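Local coordinates for uncharacterized protein (Bacteroides eggerthii, PDB 4FTD) that is of unknown function but, as a six-bladed beta-propeller joined to an immunoglobulin-like domain, may take part in carbohydrate metabolism, at residues G195-N199 and G200-L204; A231-V235 and G236-G240; Y311-G315 and I316-V320. All coordinates share one frame; numbering follows the deposited sequence.

Contact 1 of 3, residues G195-N199 and G200-L204; sequences GALIN and GHVYL
Ala196 faces Tyr203 and Ile198 faces His201 as antiparallel hydrogen-bonded pairs, the two short strand segments running at 163° to each other and closing through a type I' turn from Ile198 to His201. Tyr203 N reaches Ala196 O at 2.9 Å in an almost straight bond (170°), whereas His201 N comes to Ile198 O at 2.8 Å from above the carbonyl plane. Gly200 has a positive phi, where a CB would be jammed against Asn199 O. The result is a two-residue beta hairpin, linking the first and second strands of a four-stranded propeller blade, 190-198 and 201-207. On one side of it Leu197 CD2 meets Val202 CG2 at 3.7 Å, near Leu149 of the preceding blade. On the other, Ile198 CB lies 4.1 Å from Tyr203 CE1, and the phenol OH is hydrogen-bonded to His279 O. His201 CG stands beside its own backbone N (chi1 -48°), which folds the imidazole back over the turn: Asn199 O lies 3.4 Å above the ring plane, over its centre, and Asn199 CB is 3.7 Å from His201 CD2. An alanine in place of His201 removes the ring and is likely to leave Glu221 O without its hydrogen-bond mate ND1 and Asn199 O uncovered.

Contact 2 of 3, residues A231-V235 and G236-G240; sequences ANINV and GNIPG
Two successive backbone hydrogen bonds wind the chain from Asn234 to Ile238 into a short 3-10 bend. Asn237 N bonds to Asn234 O at 3.1 Å and Ile238 N to Val235 O at 3.0 Å; both span three residues, and in both the donor stands well above the carbonyl plane, not on a lone pair. Water adds two bridges. One molecule donates to Asn234 OD1 and to Asn237 OD1, the latter at 2.8 Å, while a second joins Val235 O to Ile238 O. The two asparagine side chains cross with their amide planes 30° apart; their ND2 atoms, both donors, approach to 3.1 Å without bonding, and the shared water links the oxygen ends instead. Asn234 extends its amide away from its own backbone N (chi1 -172°), which carries it over the turn to Asn237. The apolar part is a single touch, Ile233 CG2 against Ile238 CD1 at 3.6 Å, the two isoleucines meeting at a slant. This turn follows strand 228-233, an edge strand of its blade, whose Ile233 pairs through the backbone with Phe215 of strand 215-220. Ile233 and Ile238 both reach strand 281-291 of the next blade, through Ile287 and Val289.

Contact 3 of 3, residues Y311-G315 and I316-V320; sequences YLWSG and IRVPV
Ile316 and Arg317 form the middle of a type I turn from Gly315 to Val318 that reverses the chain. The side chain of Ile316 packs on Thr297 and Ala358. The CB of Arg317 points away from 311-315, and its NE makes a salt bridge with Asp295. At Val318 the two strands pair: Gly315 N bonds to Val318 O at 3.0 Å, nearly straight at 168°, in the carbonyl plane and on a lone pair, whereas the return bond from Val318 N to Gly315 O is long and weak. A CB on Gly315 would stand over the same side of the sheet as that of Val318. The valine's CG1 branch, anti to the backbone N (chi1 176°), lies over one face of the Trp313 indole, with Trp313 CD2 4.4 Å from Val318 CG1, a loose apolar contact; the indole NE1 is held by Thr300 OG1 of strand 300-304. Val318 O also lies 3.4 Å from Ser314 CB, and the serine OG is hydrogen-bonded to Ala339 O. The CB of Pro319 points away from the earlier strand. Val320 then comes alongside with both branches in use. Its CG1 touches Leu312 CD1 at 3.9 Å, the two side chains inclined to one another, and its CG2 meets Ser314 CB. In the backbone, Val320 CA makes a CA-H...O contact of 3.6 Å with Trp313 O. The short segments are inclined at 141°, well short of exactly antiparallel. Leu312 and Ser314 touch Pro342 of the following blade, and the ring of Trp313 meets that of Phe271 of the preceding one nearly at right angles. Such a tight hairpin between the second and third strands of a four-stranded antiparallel sheet is a building element of the beta-propeller blade.

From the N terminus, the chain first reaches contact 1, where residues 195-204 close the hairpin between the first and second strands of one blade. Contact 2 follows in series at the far end of that same sheet: residues 231-240 turn the chain out of strand 228-233 toward the next blade, which begins at 250-253. The two centres are about 23 Å apart. Contact 3 closes a second hairpin in the blade 300-332, two blades on from that of contacts 1 and 2. None nests within or crosses another. Contacts 1 and 3 each join two neighbouring strands of one blade, while contact 2 places the exit from strand 228-233 against strand 281-291 of the next.

Contact 1 of 3, residues G195-N199 and G200-L204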
loop_
_atom_site.group_PDB
_atom_site.type_symbol
_atom_site.label_atom_id
_atom_site.label_comp_id
_atom_site.label_asym_id
_atom_site.label_seq_id
_atom_site.Cartn_x
_atom_site.Cartn_y
_atom_site.Cartn_z
ATOM N N GLY A 195 -10.175 -13.600 -10.140
ATOM C CA GLY A 195 -8.935 -14.366 -10.214
ATOM C C GLY A 195 -7.845 -13.614 -9.472
ATOM O O GLY A 195 -8.101 -12.536 -8.934
ATOM N N ALA A 196 -6.631 -14.109 -9.560
ATOM C CA ALA A 196 -5.521 -13.522 -8.838
ATOM C C ALA A 196 -4.218 -14.073 -9.422
ATOM O O ALA A 196 -4.144 -15.216 -9.899
ATOM C CB ALA A 196 -5.638 -13.864 -7.337
ATOM N N LEU A 197 -3.189 -13.259 -9.290
ATOM C CA LEU A 197 -1.800 -13.612 -9.481
ATOM C C LEU A 197 -1.174 -13.810 -8.088
ATOM O O LEU A 197 -1.206 -12.923 -7.250
ATOM C CB LEU A 197 -1.075 -12.486 -10.189
ATOM C CG LEU A 197 -1.137 -12.340 -11.673
ATOM C CD1 LEU A 197 -0.496 -10.995 -12.111
ATOM C CD2 LEU A 197 -0.427 -13.521 -12.321
ATOM N N ILE A 198 -0.662 -14.998 -7.822
ATOM C CA ILE A 198 -0.114 -15.358 -6.518
ATOM C C ILE A 198 1.036 -16.323 -6.759
ATOM O O ILE A 198 0.854 -17.330 -7.437
ATOM C CB ILE A 198 -1.150 -16.035 -5.625
ATOM C CG1 ILE A 198 -2.385 -15.117 -5.487
ATOM C CG2 ILE A 198 -0.556 -16.291 -4.239
ATOM C CD1 ILE A 198 -3.406 -15.570 -4.503
ATOM N N ASN A 199 2.209 -16.004 -6.205
ATOM C CA ASN A 199 3.402 -16.860 -6.286
ATOM C C ASN A 199 3.817 -17.128 -7.706
ATOM O O ASN A 199 4.353 -18.166 -8.015
ATOM C CB ASN A 199 3.186 -18.201 -5.510
ATOM C CG ASN A 199 2.876 -17.996 -4.027
ATOM O OD1 ASN A 199 3.472 -17.139 -3.381
ATOM N ND2 ASN A 199 1.951 -18.792 -3.480
ATOM N N GLY A 200 3.555 -16.198 -8.608
ATOM C CA GLY A 200 3.836 -16.436 -10.018
ATOM C C GLY A 200 2.821 -17.321 -10.763
ATOM O O GLY A 200 3.047 -17.644 -11.918
ATOM N N HIS A 201 1.744 -17.737 -10.093
ATOM C CA HIS A 201 0.705 -18.560 -10.694
ATOM C C HIS A 201 -0.547 -17.735 -10.927
ATOM O O HIS A 201 -0.779 -16.752 -10.241
ATOM C CB HIS A 201 0.327 -19.694 -9.733
ATOM C CG HIS A 201 1.508 -20.410 -9.170
ATOM N ND1 HIS A 201 2.497 -20.953 -9.966
ATOM C CD2 HIS A 201 1.883 -20.636 -7.897
ATOM C CE1 HIS A 201 3.429 -21.487 -9.199
ATOM N NE2 HIS A 201 3.070 -21.329 -7.938
ATOM N N VAL A 202 -1.380 -18.186 -11.856
ATOM C CA VAL A 202 -2.677 -17.589 -12.080
ATOM C C VAL A 202 -3.773 -18.515 -11.538
ATOM O O VAL A 202 -3.736 -19.746 -11.719
ATOM C CB VAL A 202 -2.924 -17.309 -13.561
ATOM C CG1 VAL A 202 -4.308 -16.687 -13.744
ATOM C CG2 VAL A 202 -1.804 -16.424 -14.090
ATOM N N TYR A 203 -4.718 -17.899 -10.837
ATOM C CA TYR A 203 -5.930 -18.549 -10.407
ATOM C C TYR A 203 -7.113 -17.820 -11.004
ATOM O O TYR A 203 -7.142 -16.601 -10.943
ATOM C CB TYR A 203 -6.080 -18.433 -8.907
ATOM C CG TYR A 203 -5.058 -19.216 -8.107
ATOM C CD1 TYR A 203 -3.767 -18.694 -7.879
ATOM C CD2 TYR A 203 -5.354 -20.459 -7.619
ATOM C CE1 TYR A 203 -2.813 -19.441 -7.165
ATOM C CE2 TYR A 203 -4.432 -21.171 -6.889
ATOM C CZ TYR A 203 -3.170 -20.651 -6.660
ATOM O OH TYR A 203 -2.216 -21.389 -6.000
ATOM N N LEU A 204 -8.092 -18.555 -11.525
ATOM C CA LEU A 204 -9.370 -17.981 -11.908
ATOM C C LEU A 204 -10.500 -18.806 -11.304
ATOM O O LEU A 204 -10.375 -19.995 -11.138
ATOM C CB LEU A 204 -9.543 -17.935 -13.426
ATOM C CG LEU A 204 -8.620 -17.115 -14.347
ATOM C CD1 LEU A 204 -9.133 -17.193 -15.761
ATOM C CD2 LEU A 204 -8.515 -15.675 -13.903
#

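Contact 2 of 3, residues A231-V235 and G236-G240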
loop_
_atom_site.group_PDB
_atom_site.type_symbol
_atom_site.label_atom_id
_atom_site.label_comp_id
_atom_site.label_asym_id
_atom_site.label_seq_id
_atom_site.Cartn_x
_atom_site.Cartn_y
_atom_site.Cartn_z
ATOM N N ALA A 231 -10.659 -27.227 -8.693
ATOM C CA ALA A 231 -11.912 -27.416 -7.942
ATOM C C ALA A 231 -13.071 -27.360 -8.870
ATOM O O ALA A 231 -13.060 -26.615 -9.878
ATOM C CB ALA A 231 -12.084 -26.353 -6.871
ATOM N N ASN A 232 -14.080 -28.136 -8.528
ATOM C CA ASN A 232 -15.366 -28.168 -9.191
ATOM C C ASN A 232 -16.408 -28.414 -8.087
ATOM O O ASN A 232 -16.815 -29.528 -7.827
ATOM C CB ASN A 232 -15.352 -29.192 -10.346
ATOM C CG ASN A 232 -16.563 -29.068 -11.240
ATOM O OD1 ASN A 232 -17.534 -28.467 -10.859
ATOM N ND2 ASN A 232 -16.519 -29.683 -12.390
ATOM N N ILE A 233 -16.775 -27.327 -7.420
ATOM C CA ILE A 233 -17.533 -27.339 -6.181
ATOM C C ILE A 233 -19.005 -27.377 -6.512
ATOM O O ILE A 233 -19.521 -26.571 -7.318
ATOM C CB ILE A 233 -17.180 -26.108 -5.316
ATOM C CG1 ILE A 233 -15.691 -26.143 -4.928
ATOM C CG2 ILE A 233 -18.112 -25.987 -4.118
ATOM C CD1 ILE A 233 -15.156 -24.816 -4.431
ATOM N N ASN A 234 -19.648 -28.408 -5.976
ATOM C CA ASN A 234 -21.088 -28.588 -6.058
ATOM C C ASN A 234 -21.664 -27.834 -4.873
ATOM O O ASN A 234 -21.665 -28.351 -3.764
ATOM C CB ASN A 234 -21.458 -30.061 -5.958
ATOM C CG ASN A 234 -22.922 -30.308 -6.221
ATOM O OD1 ASN A 234 -23.781 -29.458 -5.977
ATOM N ND2 ASN A 234 -23.213 -31.480 -6.757
ATOM N N VAL A 235 -22.189 -26.639 -5.121
ATOM C CA VAL A 235 -22.679 -25.766 -4.055
ATOM C C VAL A 235 -23.893 -26.398 -3.370
ATOM O O VAL A 235 -24.088 -26.226 -2.163
ATOM C CB VAL A 235 -22.956 -24.332 -4.583
ATOM C CG1 VAL A 235 -23.619 -23.457 -3.498
ATOM C CG2 VAL A 235 -21.630 -23.702 -5.017
ATOM N N GLY A 236 -24.668 -27.166 -4.149
ATOM C CA GLY A 236 -25.837 -27.873 -3.664
ATOM C C GLY A 236 -25.508 -28.905 -2.582
ATOM O O GLY A 236 -26.362 -29.250 -1.842
ATOM N N ASN A 237 -24.269 -29.398 -2.529
ATOM C CA ASN A 237 -23.826 -30.358 -1.514
ATOM C C ASN A 237 -23.191 -29.662 -0.300
ATOM O O ASN A 237 -22.579 -30.329 0.499
ATOM C CB ASN A 237 -22.789 -31.324 -2.127
ATOM C CG ASN A 237 -23.356 -32.215 -3.238
ATOM O OD1 ASN A 237 -24.563 -32.390 -3.363
ATOM N ND2 ASN A 237 -22.463 -32.812 -4.029
ATOM N N ILE A 238 -23.280 -28.326 -0.186
ATOM C CA ILE A 238 -22.721 -27.605 0.977
ATOM C C ILE A 238 -23.874 -27.168 1.899
ATOM O O ILE A 238 -24.576 -26.224 1.583
ATOM C CB ILE A 238 -21.858 -26.392 0.581
ATOM C CG1 ILE A 238 -20.707 -26.826 -0.356
ATOM C CG2 ILE A 238 -21.300 -25.707 1.835
ATOM C CD1 ILE A 238 -19.964 -25.667 -0.998
ATOM N N PRO A 239 -24.075 -27.843 3.051
ATOM C CA PRO A 239 -25.170 -27.362 3.926
ATOM C C PRO A 239 -24.993 -25.888 4.340
ATOM O O PRO A 239 -23.906 -25.500 4.726
ATOM C CB PRO A 239 -25.058 -28.276 5.167
ATOM C CG PRO A 239 -24.396 -29.513 4.645
ATOM C CD PRO A 239 -23.389 -29.004 3.638
ATOM N N GLY A 240 -26.048 -25.087 4.223
ATOM C CA GLY A 240 -26.011 -23.661 4.604
ATOM C C GLY A 240 -25.530 -22.697 3.520
ATOM O O GLY A 240 -25.591 -21.475 3.691
HETATM O O HOH W 1 -26.353 -31.333 -5.259
HETATM O O HOH W 2 -26.437 -25.817 -0.646
#

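Contact 3 of 3, residues Y311-G315 and I316-V320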
loop_
_atom_site.group_PDB
_atom_site.type_symbol
_atom_site.label_atom_id
_atom_site.label_comp_id
_atom_site.label_asym_id
_atom_site.label_seq_id
_atom_site.Cartn_x
_atom_site.Cartn_y
_atom_site.Cartn_z
ATOM N N TYR A 311 -7.688 -11.511 10.068
ATOM C CA TYR A 311 -8.044 -11.036 8.720
ATOM C C TYR A 311 -8.768 -9.712 8.823
ATOM O O TYR A 311 -9.300 -9.373 9.896
ATOM C CB TYR A 311 -8.990 -12.042 8.024
ATOM C CG TYR A 311 -8.381 -13.415 7.821
ATOM C CD1 TYR A 311 -8.156 -14.289 8.906
ATOM C CD2 TYR A 311 -8.001 -13.842 6.549
ATOM C CE1 TYR A 311 -7.557 -15.525 8.710
ATOM C CE2 TYR A 311 -7.422 -15.084 6.352
ATOM C CZ TYR A 311 -7.201 -15.920 7.433
ATOM O OH TYR A 311 -6.592 -17.129 7.217
ATOM N N LEU A 312 -8.807 -8.978 7.709
ATOM C CA LEU A 312 -9.572 -7.753 7.642
ATOM C C LEU A 312 -10.724 -8.028 6.683
ATOM O O LEU A 312 -10.533 -8.525 5.601
ATOM C CB LEU A 312 -8.734 -6.572 7.197
ATOM C CG LEU A 312 -7.617 -6.059 8.088
ATOM C CD1 LEU A 312 -7.039 -4.826 7.399
ATOM C CD2 LEU A 312 -8.147 -5.724 9.489
ATOM N N TRP A 313 -11.936 -7.741 7.134
ATOM C CA TRP A 313 -13.129 -7.869 6.333
ATOM C C TRP A 313 -13.713 -6.486 6.122
ATOM O O TRP A 313 -13.804 -5.703 7.056
ATOM C CB TRP A 313 -14.137 -8.724 7.087
ATOM C CG TRP A 313 -15.514 -8.835 6.499
ATOM C CD1 TRP A 313 -15.852 -8.862 5.169
ATOM C CD2 TRP A 313 -16.727 -9.036 7.214
ATOM N NE1 TRP A 313 -17.194 -9.020 5.016
ATOM C CE2 TRP A 313 -17.762 -9.161 6.253
ATOM C CE3 TRP A 313 -17.054 -9.110 8.575
ATOM C CZ2 TRP A 313 -19.095 -9.341 6.602
ATOM C CZ3 TRP A 313 -18.400 -9.301 8.935
ATOM C CH2 TRP A 313 -19.401 -9.419 7.948
ATOM N N SER A 314 -14.052 -6.177 4.882
ATOM C CA SER A 314 -14.828 -4.997 4.581
ATOM C C SER A 314 -15.741 -5.226 3.382
ATOM O O SER A 314 -15.608 -6.227 2.620
ATOM C CB SER A 314 -13.953 -3.747 4.395
ATOM O OG SER A 314 -13.386 -3.681 3.089
ATOM N N GLY A 315 -16.683 -4.286 3.253
ATOM C CA GLY A 315 -17.693 -4.279 2.201
ATOM C C GLY A 315 -18.280 -2.880 2.037
ATOM O O GLY A 315 -17.849 -1.913 2.699
ATOM N N ILE A 316 -19.281 -2.777 1.182
ATOM C CA ILE A 316 -19.868 -1.496 0.828
ATOM C C ILE A 316 -20.362 -0.738 2.044
ATOM O O ILE A 316 -20.060 0.445 2.191
ATOM C CB ILE A 316 -20.938 -1.627 -0.298
ATOM C CG1 ILE A 316 -20.304 -2.227 -1.580
ATOM C CG2 ILE A 316 -21.542 -0.280 -0.623
ATOM C CD1 ILE A 316 -19.107 -1.471 -2.153
ATOM N N ARG A 317 -21.087 -1.425 2.910
ATOM C CA ARG A 317 -21.570 -0.842 4.172
ATOM C C ARG A 317 -21.030 -1.589 5.405
ATOM O O ARG A 317 -21.692 -1.645 6.447
ATOM C CB ARG A 317 -23.111 -0.787 4.187
ATOM C CG ARG A 317 -23.688 0.166 3.144
ATOM C CD ARG A 317 -25.207 0.188 3.211
ATOM N NE ARG A 317 -25.791 -1.103 2.871
ATOM C CZ ARG A 317 -25.887 -1.609 1.632
ATOM N NH1 ARG A 317 -25.438 -0.954 0.562
ATOM N NH2 ARG A 317 -26.426 -2.791 1.455
ATOM N N VAL A 318 -19.836 -2.168 5.270
ATOM C CA VAL A 318 -19.108 -2.800 6.367
ATOM C C VAL A 318 -17.734 -2.109 6.431
ATOM O O VAL A 318 -16.869 -2.332 5.551
ATOM C CB VAL A 318 -18.941 -4.338 6.221
ATOM C CG1 VAL A 318 -18.072 -4.866 7.373
ATOM C CG2 VAL A 318 -20.317 -5.062 6.211
ATOM N N PRO A 319 -17.526 -1.240 7.441
ATOM C CA PRO A 319 -16.192 -0.663 7.659
ATOM C C PRO A 319 -15.162 -1.762 7.860
ATOM O O PRO A 319 -15.534 -2.850 8.282
ATOM C CB PRO A 319 -16.341 0.119 8.975
ATOM C CG PRO A 319 -17.786 0.249 9.210
ATOM C CD PRO A 319 -18.458 -0.892 8.523
ATOM N N VAL A 320 -13.896 -1.448 7.583
ATOM C CA VAL A 320 -12.754 -2.353 7.758
ATOM C C VAL A 320 -12.779 -2.875 9.204
ATOM O O VAL A 320 -12.728 -2.101 10.169
ATOM C CB VAL A 320 -11.415 -1.651 7.405
ATOM C CG1 VAL A 320 -10.227 -2.528 7.752
ATOM C CG2 VAL A 320 -11.382 -1.290 5.915
#